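Local coordinates for cutinase-like protein (Cryptococcus sp., PDB 2CZQ), which probably hydrolyses carboxylic ester bonds, as expected of a cutinase-family enzyme with the alpha/beta hydrolase fold, at residues 8-13 with 77-82; 111-116 with 155-160; 133-138 with 161-166. All blocks are in the same frame, centred on the assembly; numbering follows the deposited sequence.

From the N terminus the chain lays down strand 9-14 of the parallel sheet, then runs through helix 28-37, strand 41-45 and helix 57-73 before strand 78-84 pairs beside the first, closing contact 1. Contact 2 opens only later, on strand 108-114, the next strand across the sheet; Leu81 and Phe112 touch between the two contacts through a probable backbone hydrogen bond. Contacts 2 and 3 cross: the loop 133-138 lies within the excursion that contact 2 closes, and its partner 161-166 follows directly on 155-160. The sheet is thus joined to the loops beyond the C-terminal ends of its strands, where Gly115 packs against Asp165 of contact 3.

Contact 1. Residues 8-13 with 77-82; sequences QYVLIN and VCYILQ
Residues 9-13 and 78-82 pair in register as neighbouring parallel strands, Tyr9 beside Cys78 through Asn13 beside Gln82, their axes 4.7 Å apart and inclined by 18°. Val10 and Ile12 do the bonding on one strand. Each gives its N-H and its carbonyl across the gap: Val10 N reaches Cys78 O at 2.9 Å, and Ile12 O takes Gln82 N at 2.7 Å. Gln8 O extends the ladder by accepting from Cys78 N.

On the face carrying Val10 and Ile12, the Tyr79 ring provides the shared surface. Its CD1 lies 3.7 Å from Val10 CB, with the two side chains running alongside each other, and is equally near Ile12 CD1, which arrives aslant. Ile12 CG1 stands beside its own backbone N (chi1 -66°) and the chain continues extended, which carries CD1 back along the strand to the tyrosine; the same methyl meets Leu81 CD2 at 3.8 Å.

Leu11 and Ile80 lie abreast on the other face, where Leu11 CD2 packs 3.8 Å from Ile80 CB. Gln82 sends OE1 over to Asn13 CB, 3.4 Å away, while its NE2 is bonded to Asn31 OD1. The Asn13 amide turns from this strand and is held by Asn45 and Ser24.

A disulfide joins Cys78 to Cys6. Helix 28-37 covers Tyr9 and Leu11, and helix 57-73 covers Val10, Ile12 and Val77. Strand 41-45 bonds along the far edge of 9-13, placing this pair inside the central parallel sheet of the alpha/beta hydrolase fold, built by successive beta-alpha-beta crossovers.

Contact 2. Residues 111-116 with 155-160; sequences VFLIGN and SKTLDV
The carboxamide of Asn116 and the carboxylate of Asp159 meet with their planes 43° apart. ND2 donates within its own amide plane to Asp159 OD2 at 2.8 Å, an almost straight bond (173° at the hydrogen) that comes down on the acceptor from above the carboxylate plane. The other flat group, the Phe112 ring, is approached obliquely: Val160 CG2 comes within 3.6 Å of Phe112 CE1, and Leu158 also lies near the ring. The ring reaches Val160 because its CG lies opposite the backbone N (chi1 -178°).

Between the Phe112 ring on one face and Asp159 on the other, strands 111-114 and 157-160 run parallel. Val111 and Leu113 each donate and accept across the gap, with Leu113 N directed at Leu158 O and Leu113 O taking Val160 N. Gly115 N prolongs the ladder to Val160 O at 3.2 Å, a longer bond than those before it. On the Phe112 side, Ile114 CG2 lies beside Val160 CB at 3.8 Å, and helix 187-200 covers Ile114, Leu158 and Val160. On the other side Val111 CB rests 3.6 Å from Thr157 OG1, whose hydrogen-bond partner is Trp153 O; helix 86-98 packs on Val111 and Leu113.

A water with three hydrogen bonds joins the C-terminal ends. It accepts from Asn116 N and donates to Asp159 OD1, at 2.6 Å, and to Val160 O. The water and the Asn116 amide thus tie the chain just after strand 108-114 to the end of 157-160; Gly115 there packs against Asp165, the likely acid of a Ser-His-Asp triad. Both carboxylate oxygens receive a donor, one from the amide and one from the water, which would stabilise a negative charge on Asp159 inside the protein.

Contact 3. Residues 133-138 with 161-166; sequences TTTRNV and CAYGDG
Rotation about the CA-CB bond of Thr135 (chi1 57°) sets OG1 between the backbone N and the carbonyl carbon, facing Cys161, and leaves CG2 beside the N, turned to Tyr163. The hydroxyl donates to Cys161 O at 2.8 Å, reaching the carbonyl from a bent direction (138° at the oxygen), while the CG2 methyl presses 3.4 Å from Tyr163 CA. One threonine thus grips successive parts of the other loop with a polar and an apolar branch.

Thr134 crosses the tyrosine side chain at about a right angle, its OG1 lying near the ring plane at the edge, 3.7 Å from Tyr163 CD2. Thr134 OG1 is bonded to Asp128 OD2, and its approach to the ring edge is a packing contact. The ring itself stacks with His172.

Each loop is shaped by a beta turn, type I from Thr133 to Arg136 and type II from Ala162 to Asp165. Cys161 is also tied by its disulfide to Cys168. Together the disulfide and the threonine bond hold the start of the loop bearing Asp165, whose OD2 bonds His180 ND1 and Tyr183 OH, consistent with the acid of a Ser-His-Asp triad with Ser85.

Contact 1. Residues 8-13 with 77-82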
# COMPACT_ATOMS: atom_id res chain seq x y z
N GLN A 8 -1.76 12.17 15.11
CA GLN A 8 -0.75 12.41 14.09
C GLN A 8 -0.58 11.12 13.31
O GLN A 8 -0.49 10.03 13.89
CB GLN A 8 0.58 12.83 14.70
CG GLN A 8 1.63 13.17 13.67
CD GLN A 8 2.91 13.65 14.30
OE1 GLN A 8 3.48 12.96 15.16
NE2 GLN A 8 3.38 14.81 13.89
N TYR A 9 -0.52 11.24 11.99
CA TYR A 9 -0.31 10.07 11.16
C TYR A 9 0.44 10.42 9.88
O TYR A 9 0.46 11.58 9.46
CB TYR A 9 -1.65 9.38 10.83
CG TYR A 9 -2.55 10.21 9.96
CD1 TYR A 9 -3.44 11.12 10.53
CD2 TYR A 9 -2.50 10.11 8.58
CE1 TYR A 9 -4.26 11.90 9.74
CE2 TYR A 9 -3.31 10.88 7.77
CZ TYR A 9 -4.19 11.78 8.35
OH TYR A 9 -4.97 12.55 7.54
N VAL A 10 1.05 9.40 9.29
CA VAL A 10 1.78 9.56 8.04
C VAL A 10 1.27 8.52 7.05
O VAL A 10 1.16 7.33 7.38
CB VAL A 10 3.30 9.39 8.24
CG1 VAL A 10 4.05 9.77 6.97
CG2 VAL A 10 3.79 10.22 9.41
N LEU A 11 0.97 9.00 5.85
CA LEU A 11 0.64 8.15 4.71
C LEU A 11 1.93 7.98 3.93
O LEU A 11 2.35 8.88 3.20
CB LEU A 11 -0.46 8.79 3.86
CG LEU A 11 -1.71 9.25 4.63
CD1 LEU A 11 -2.67 10.00 3.72
CD2 LEU A 11 -2.42 8.08 5.30
N ILE A 12 2.59 6.84 4.14
CA ILE A 12 3.85 6.55 3.47
C ILE A 12 3.48 5.84 2.18
O ILE A 12 2.89 4.76 2.22
CB ILE A 12 4.75 5.64 4.35
CG1 ILE A 12 5.20 6.38 5.62
CG2 ILE A 12 5.95 5.12 3.54
CD1 ILE A 12 5.94 5.50 6.62
N ASN A 13 3.82 6.45 1.05
CA ASN A 13 3.48 5.86 -0.23
C ASN A 13 4.71 5.65 -1.09
O ASN A 13 5.57 6.53 -1.20
CB ASN A 13 2.40 6.68 -0.97
CG ASN A 13 2.94 7.95 -1.59
OD1 ASN A 13 3.17 8.02 -2.80
ND2 ASN A 13 3.15 8.98 -0.77
N VAL A 77 2.59 7.85 17.05
CA VAL A 77 2.26 8.12 15.65
C VAL A 77 1.67 6.88 14.98
O VAL A 77 2.01 5.74 15.33
CB VAL A 77 3.50 8.65 14.87
CG1 VAL A 77 4.56 7.57 14.67
CG2 VAL A 77 3.09 9.28 13.54
N CYS A 78 0.76 7.11 14.03
CA CYS A 78 0.17 6.05 13.23
C CYS A 78 0.62 6.13 11.79
O CYS A 78 0.88 7.22 11.27
CB CYS A 78 -1.34 6.17 13.26
SG CYS A 78 -2.06 6.10 14.90
N TYR A 79 0.66 4.98 11.12
CA TYR A 79 1.01 4.91 9.71
C TYR A 79 -0.02 4.15 8.89
O TYR A 79 -0.60 3.16 9.36
CB TYR A 79 2.34 4.20 9.52
CG TYR A 79 3.49 4.87 10.22
CD1 TYR A 79 4.02 6.05 9.73
CD2 TYR A 79 4.02 4.34 11.38
CE1 TYR A 79 5.07 6.69 10.37
CE2 TYR A 79 5.08 4.96 12.04
CZ TYR A 79 5.59 6.14 11.52
OH TYR A 79 6.63 6.78 12.15
N ILE A 80 -0.19 4.60 7.65
CA ILE A 80 -0.74 3.75 6.59
C ILE A 80 0.38 3.60 5.57
O ILE A 80 0.97 4.60 5.15
CB ILE A 80 -1.98 4.38 5.92
CG1 ILE A 80 -3.09 4.70 6.93
CG2 ILE A 80 -2.48 3.48 4.78
CD1 ILE A 80 -3.73 3.48 7.60
N LEU A 81 0.69 2.37 5.19
CA LEU A 81 1.66 2.11 4.13
C LEU A 81 0.93 1.83 2.83
O LEU A 81 0.07 0.95 2.78
CB LEU A 81 2.57 0.93 4.47
CG LEU A 81 3.25 0.95 5.85
CD1 LEU A 81 4.18 -0.24 5.98
CD2 LEU A 81 3.97 2.26 6.11
N GLN A 82 1.29 2.57 1.78
CA GLN A 82 0.65 2.46 0.48
C GLN A 82 1.71 2.14 -0.55
O GLN A 82 2.79 2.74 -0.54
CB GLN A 82 -0.01 3.78 0.11
CG GLN A 82 -1.05 4.25 1.11
CD GLN A 82 -1.48 5.69 0.90
OE1 GLN A 82 -0.67 6.53 0.52
NE2 GLN A 82 -2.76 5.97 1.16

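Contact 2. Residues 111-116 with 155-160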
# COMPACT_ATOMS: atom_id res chain seq x y z
N VAL A 111 -2.23 -1.34 5.59
CA VAL A 111 -1.39 -1.46 4.41
C VAL A 111 -2.33 -1.53 3.21
O VAL A 111 -3.25 -2.36 3.19
CB VAL A 111 -0.51 -2.72 4.47
CG1 VAL A 111 0.34 -2.84 3.21
CG2 VAL A 111 0.38 -2.70 5.71
N PHE A 112 -2.12 -0.65 2.24
CA PHE A 112 -2.98 -0.56 1.08
C PHE A 112 -2.13 -0.69 -0.17
O PHE A 112 -1.26 0.15 -0.43
CB PHE A 112 -3.74 0.77 1.09
CG PHE A 112 -4.69 0.92 -0.05
CD1 PHE A 112 -5.98 0.39 0.01
CD2 PHE A 112 -4.30 1.59 -1.21
CE1 PHE A 112 -6.85 0.52 -1.06
CE2 PHE A 112 -5.17 1.72 -2.28
CZ PHE A 112 -6.44 1.19 -2.21
N LEU A 113 -2.37 -1.75 -0.94
CA LEU A 113 -1.56 -2.07 -2.11
C LEU A 113 -2.42 -2.06 -3.36
O LEU A 113 -3.57 -2.48 -3.32
CB LEU A 113 -0.93 -3.46 -1.95
CG LEU A 113 -0.16 -3.72 -0.65
CD1 LEU A 113 0.23 -5.17 -0.53
CD2 LEU A 113 1.06 -2.81 -0.53
N ILE A 114 -1.85 -1.58 -4.46
CA ILE A 114 -2.49 -1.65 -5.77
C ILE A 114 -1.51 -2.17 -6.80
O ILE A 114 -0.32 -1.82 -6.79
CB ILE A 114 -3.07 -0.28 -6.22
CG1 ILE A 114 -2.10 0.87 -5.90
CG2 ILE A 114 -4.43 -0.04 -5.60
CD1 ILE A 114 -2.45 2.18 -6.59
N GLY A 115 -1.99 -3.03 -7.68
CA GLY A 115 -1.15 -3.57 -8.74
C GLY A 115 0.09 -4.28 -8.21
O GLY A 115 1.20 -4.06 -8.68
N ASN A 116 -0.12 -5.15 -7.22
CA ASN A 116 0.97 -5.76 -6.46
C ASN A 116 1.64 -6.92 -7.20
O ASN A 116 1.00 -7.95 -7.39
CB ASN A 116 0.39 -6.25 -5.14
CG ASN A 116 1.43 -6.85 -4.22
OD1 ASN A 116 2.64 -6.69 -4.41
ND2 ASN A 116 0.95 -7.56 -3.20
N SER A 155 -4.77 -9.21 8.10
CA SER A 155 -5.99 -8.64 8.66
C SER A 155 -6.07 -7.12 8.61
O SER A 155 -7.15 -6.55 8.75
CB SER A 155 -6.21 -9.13 10.09
OG SER A 155 -5.27 -8.54 10.97
N LYS A 156 -4.93 -6.45 8.41
CA LYS A 156 -4.94 -5.00 8.26
C LYS A 156 -4.37 -4.55 6.92
O LYS A 156 -3.91 -3.42 6.77
CB LYS A 156 -4.26 -4.31 9.45
CG LYS A 156 -2.79 -4.64 9.62
CD LYS A 156 -2.27 -4.00 10.89
CE LYS A 156 -0.85 -4.46 11.18
NZ LYS A 156 -0.27 -3.77 12.37
N THR A 157 -4.44 -5.44 5.93
CA THR A 157 -4.03 -5.15 4.57
C THR A 157 -5.23 -5.21 3.64
O THR A 157 -6.16 -6.00 3.83
CB THR A 157 -2.96 -6.18 4.13
OG1 THR A 157 -1.80 -6.05 4.96
CG2 THR A 157 -2.45 -5.91 2.71
N LEU A 158 -5.19 -4.35 2.62
CA LEU A 158 -6.08 -4.45 1.49
C LEU A 158 -5.19 -4.47 0.26
O LEU A 158 -4.44 -3.51 0.02
CB LEU A 158 -7.01 -3.24 1.43
CG LEU A 158 -8.44 -3.37 1.93
CD1 LEU A 158 -9.20 -2.11 1.56
CD2 LEU A 158 -9.17 -4.60 1.40
N ASP A 159 -5.23 -5.58 -0.47
CA ASP A 159 -4.44 -5.75 -1.69
C ASP A 159 -5.39 -5.72 -2.88
O ASP A 159 -6.10 -6.69 -3.16
CB ASP A 159 -3.62 -7.04 -1.63
CG ASP A 159 -2.58 -7.12 -2.72
OD1 ASP A 159 -2.55 -6.20 -3.58
OD2 ASP A 159 -1.77 -8.07 -2.79
N VAL A 160 -5.42 -4.57 -3.54
CA VAL A 160 -6.37 -4.28 -4.59
C VAL A 160 -5.75 -4.59 -5.94
O VAL A 160 -4.73 -4.01 -6.33
CB VAL A 160 -6.83 -2.80 -4.52
CG1 VAL A 160 -7.89 -2.51 -5.57
CG2 VAL A 160 -7.33 -2.45 -3.12
O HOH W 1 -2.66 -5.91 -6.21

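Contact 3. Residues 133-138 with 161-166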
# COMPACT_ATOMS: atom_id res chain seq x y z
N THR A 133 -14.32 -10.06 -5.05
CA THR A 133 -13.36 -11.15 -4.94
C THR A 133 -12.88 -11.71 -6.28
O THR A 133 -12.26 -12.78 -6.31
CB THR A 133 -13.95 -12.29 -4.10
OG1 THR A 133 -15.22 -12.67 -4.66
CG2 THR A 133 -14.28 -11.82 -2.69
N THR A 134 -13.13 -11.01 -7.38
CA THR A 134 -12.83 -11.60 -8.69
C THR A 134 -11.35 -11.82 -8.95
O THR A 134 -10.99 -12.61 -9.82
CB THR A 134 -13.44 -10.81 -9.86
OG1 THR A 134 -12.86 -9.50 -9.92
CG2 THR A 134 -14.95 -10.60 -9.67
N THR A 135 -10.49 -11.12 -8.20
CA THR A 135 -9.05 -11.33 -8.28
C THR A 135 -8.47 -11.87 -6.98
O THR A 135 -7.26 -11.77 -6.75
CB THR A 135 -8.31 -10.05 -8.67
OG1 THR A 135 -8.64 -9.03 -7.71
CG2 THR A 135 -8.78 -9.53 -10.02
N ARG A 136 -9.30 -12.46 -6.13
CA ARG A 136 -8.76 -13.00 -4.89
C ARG A 136 -7.81 -14.16 -5.14
O ARG A 136 -6.78 -14.27 -4.47
CB ARG A 136 -9.86 -13.41 -3.92
CG ARG A 136 -9.31 -13.95 -2.61
CD ARG A 136 -10.24 -13.83 -1.44
NE ARG A 136 -10.53 -12.43 -1.13
CZ ARG A 136 -11.39 -12.04 -0.21
NH1 ARG A 136 -12.05 -12.95 0.52
NH2 ARG A 136 -11.60 -10.75 -0.00
N ASN A 137 -8.15 -15.02 -6.10
CA ASN A 137 -7.44 -16.28 -6.30
C ASN A 137 -6.57 -16.27 -7.54
O ASN A 137 -6.64 -17.16 -8.39
CB ASN A 137 -8.42 -17.44 -6.30
CG ASN A 137 -9.31 -17.40 -5.09
OD1 ASN A 137 -8.82 -17.37 -3.96
ND2 ASN A 137 -10.62 -17.34 -5.31
N VAL A 138 -5.73 -15.24 -7.61
CA VAL A 138 -4.74 -15.09 -8.67
C VAL A 138 -3.41 -14.68 -8.05
O VAL A 138 -3.37 -14.10 -6.96
CB VAL A 138 -5.19 -14.07 -9.76
CG1 VAL A 138 -6.54 -14.46 -10.35
CG2 VAL A 138 -5.22 -12.64 -9.23
N CYS A 161 -6.38 -5.52 -6.65
CA CYS A 161 -5.90 -5.95 -7.95
C CYS A 161 -7.05 -5.85 -8.93
O CYS A 161 -8.04 -6.57 -8.80
CB CYS A 161 -5.37 -7.38 -7.90
SG CYS A 161 -4.75 -7.97 -9.49
N ALA A 162 -6.93 -4.94 -9.89
CA ALA A 162 -7.94 -4.78 -10.92
C ALA A 162 -8.01 -6.05 -11.75
O ALA A 162 -6.98 -6.61 -12.12
CB ALA A 162 -7.61 -3.60 -11.81
N TYR A 163 -9.22 -6.52 -12.05
CA TYR A 163 -9.37 -7.70 -12.88
C TYR A 163 -8.60 -7.51 -14.17
O TYR A 163 -8.78 -6.52 -14.88
CB TYR A 163 -10.84 -7.97 -13.17
CG TYR A 163 -11.09 -9.27 -13.88
CD1 TYR A 163 -10.97 -9.36 -15.27
CD2 TYR A 163 -11.44 -10.41 -13.18
CE1 TYR A 163 -11.20 -10.56 -15.94
CE2 TYR A 163 -11.68 -11.62 -13.84
CZ TYR A 163 -11.56 -11.68 -15.22
OH TYR A 163 -11.78 -12.86 -15.89
N GLY A 164 -7.73 -8.46 -14.48
CA GLY A 164 -6.97 -8.39 -15.70
C GLY A 164 -5.74 -7.51 -15.69
O GLY A 164 -5.14 -7.32 -16.75
N ASP A 165 -5.35 -6.98 -14.53
CA ASP A 165 -4.06 -6.31 -14.39
C ASP A 165 -2.98 -7.40 -14.40
O ASP A 165 -2.90 -8.18 -13.47
CB ASP A 165 -4.05 -5.52 -13.08
CG ASP A 165 -2.68 -4.98 -12.72
OD1 ASP A 165 -1.67 -5.34 -13.37
OD2 ASP A 165 -2.55 -4.16 -11.78
N GLY A 166 -2.18 -7.45 -15.46
CA GLY A 166 -1.23 -8.54 -15.63
C GLY A 166 -0.09 -8.62 -14.62
O GLY A 166 0.61 -9.63 -14.57